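Local coordinates for protein esterase (Sinorhizobium meliloti 1021, PDB 4TX1) that probably hydrolyses ester bonds as an SGNH-family carbohydrate acetylesterase, removing acetyl groups from its substrates, at residues D21-G26 with G200-A205. Residues are numbered along the deposited sequence; the frame is centred on the assembly and turned at random.
Sequences DSLTWG and GVHLDA
L23, on the short helix 22-25, faces H202 in the loop that leads into helix 205-223, and their CA atoms lie 6.2 Å apart where the two backbones come nearest. D21 is the N-cap of that helix: its short carboxylate lets OD1 take the N-H of L23 at 3.0 Å, while its carbonyl O receives T24 N and W25 N. In S22, a chi1 of 67° sets OG between the backbone N and the carbonyl carbon and turns this short hydroxyl to the imidazole edge of H202, near the ring plane. NE2 of H202 gives S22 OG a weak hydrogen bond, 3.0 Å long but bent to 121° at the hydrogen. Through its other ring nitrogen, ND1, H202 is hydrogen-bonded to D199, consistent with the Ser-His-Asp triad of SGNH hydrolases, in which the serine belongs to the GDSL motif, whose last three residues are D21, S22 and L23. Histidine suits this place because its two nitrogens can address serine and aspartate together. Next to this polar pair, the branched apolar end of L23 fits between the ring and L203: CD1 approaches obliquely, 4.0 Å from H202 CD2. Its CG packs 4.1 Å from L203 CG, the two side chains crossing at about a right angle. Cutting L23 back to an alanine is likely to open a gap beside L203 and H202 CD2. Within its own segment, V201 CG1 sits over one face of the ring, toward the rim, 3.7 Å above the plane.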
loop_
_atom_site.group_PDB
_atom_site.type_symbol
_atom_site.label_atom_id
_atom_site.label_comp_id
_atom_site.label_asym_id
_atom_site.label_seq_id
_atom_site.Cartn_x
_atom_site.Cartn_y
_atom_site.Cartn_z
ATOM N N ASP A 21 18.636 -12.019 6.228
ATOM C CA ASP A 21 19.106 -10.855 5.494
ATOM C C ASP A 21 20.344 -11.243 4.674
ATOM O O ASP A 21 20.448 -12.393 4.243
ATOM C CB ASP A 21 19.259 -9.661 6.401
ATOM C CG ASP A 21 20.287 -9.894 7.529
ATOM O OD1 ASP A 21 21.104 -10.807 7.340
ATOM O OD2 ASP A 21 20.162 -9.238 8.582
ATOM N N SER A 22 21.221 -10.294 4.426
ATOM C CA SER A 22 22.368 -10.527 3.514
ATOM C C SER A 22 23.321 -11.546 4.187
ATOM O O SER A 22 24.033 -12.241 3.437
ATOM C CB SER A 22 23.130 -9.270 3.219
ATOM O OG SER A 22 23.780 -8.804 4.405
ATOM N N LEU A 23 23.258 -11.701 5.485
ATOM C CA LEU A 23 24.050 -12.747 6.122
ATOM C C LEU A 23 23.582 -14.141 5.734
ATOM O O LEU A 23 24.363 -15.025 5.748
ATOM C CB LEU A 23 24.018 -12.629 7.635
ATOM C CG LEU A 23 24.947 -11.626 8.227
ATOM C CD1 LEU A 23 24.989 -10.324 7.550
ATOM C CD2 LEU A 23 24.744 -11.440 9.697
ATOM N N THR A 24 22.293 -14.315 5.440
ATOM C CA THR A 24 21.716 -15.540 5.007
ATOM C C THR A 24 21.772 -15.695 3.503
ATOM O O THR A 24 21.990 -16.803 3.022
ATOM C CB THR A 24 20.263 -15.626 5.536
ATOM O OG1 THR A 24 20.312 -15.569 6.959
ATOM C CG2 THR A 24 19.526 -16.860 5.135
ATOM N N TRP A 25 21.593 -14.566 2.765
ATOM C CA TRP A 25 21.842 -14.548 1.314
ATOM C C TRP A 25 23.272 -15.052 1.044
ATOM O O TRP A 25 23.494 -15.810 0.125
ATOM C CB TRP A 25 21.678 -13.141 0.767
ATOM C CG TRP A 25 21.782 -12.993 -0.716
ATOM C CD1 TRP A 25 20.860 -13.378 -1.598
ATOM C CD2 TRP A 25 22.828 -12.391 -1.460
ATOM N NE1 TRP A 25 21.232 -13.051 -2.867
ATOM C CE2 TRP A 25 22.458 -12.450 -2.816
ATOM C CE3 TRP A 25 24.043 -11.792 -1.117
ATOM C CZ2 TRP A 25 23.240 -11.938 -3.834
ATOM C CZ3 TRP A 25 24.837 -11.237 -2.151
ATOM C CH2 TRP A 25 24.426 -11.331 -3.482
ATOM N N GLY A 26 24.207 -14.564 1.845
ATOM C CA GLY A 26 25.646 -14.932 1.682
ATOM C C GLY A 26 26.443 -13.806 0.998
ATOM O O GLY A 26 27.054 -13.974 -0.027
ATOM N N GLY A 200 32.167 -4.202 8.704
ATOM C CA GLY A 200 31.606 -4.181 10.041
ATOM C C GLY A 200 30.376 -5.046 10.280
ATOM O O GLY A 200 29.969 -5.263 11.442
ATOM N N VAL A 201 29.744 -5.520 9.204
ATOM C CA VAL A 201 28.425 -6.155 9.321
ATOM C C VAL A 201 28.307 -7.532 8.686
ATOM O O VAL A 201 27.565 -8.355 9.181
ATOM C CB VAL A 201 27.347 -5.149 8.775
ATOM C CG1 VAL A 201 27.465 -4.958 7.280
ATOM C CG2 VAL A 201 25.893 -5.630 9.123
ATOM N N HIS A 202 29.039 -7.791 7.596
ATOM C CA HIS A 202 28.954 -9.037 6.896
ATOM C C HIS A 202 29.822 -10.147 7.496
ATOM O O HIS A 202 30.663 -9.872 8.369
ATOM C CB HIS A 202 29.292 -8.792 5.442
ATOM C CG HIS A 202 28.189 -8.026 4.740
ATOM N ND1 HIS A 202 28.368 -6.770 4.196
ATOM C CD2 HIS A 202 26.877 -8.327 4.623
ATOM C CE1 HIS A 202 27.186 -6.351 3.713
ATOM N NE2 HIS A 202 26.267 -7.284 3.946
ATOM N N LEU A 203 29.590 -11.339 7.023
ATOM C CA LEU A 203 30.415 -12.545 7.391
ATOM C C LEU A 203 31.207 -13.007 6.184
ATOM O O LEU A 203 30.688 -13.208 5.070
ATOM C CB LEU A 203 29.511 -13.665 7.871
ATOM C CG LEU A 203 28.535 -13.394 9.030
ATOM C CD1 LEU A 203 27.641 -14.596 9.304
ATOM C CD2 LEU A 203 29.266 -12.912 10.292
ATOM N N ASP A 204 32.497 -13.324 6.375
ATOM C CA ASP A 204 33.201 -13.964 5.304
ATOM C C ASP A 204 32.757 -15.403 5.173
ATOM O O ASP A 204 31.853 -15.839 5.882
ATOM C CB ASP A 204 34.737 -13.747 5.534
ATOM C CG ASP A 204 35.280 -14.516 6.705
ATOM O OD1 ASP A 204 34.652 -15.462 7.207
ATOM O OD2 ASP A 204 36.450 -14.201 7.010
ATOM N N ALA A 205 33.348 -16.166 4.223
ATOM C CA ALA A 205 32.848 -17.517 3.892
ATOM C C ALA A 205 32.954 -18.477 5.040
ATOM O O ALA A 205 32.042 -19.271 5.353
ATOM C CB ALA A 205 33.470 -18.102 2.604
#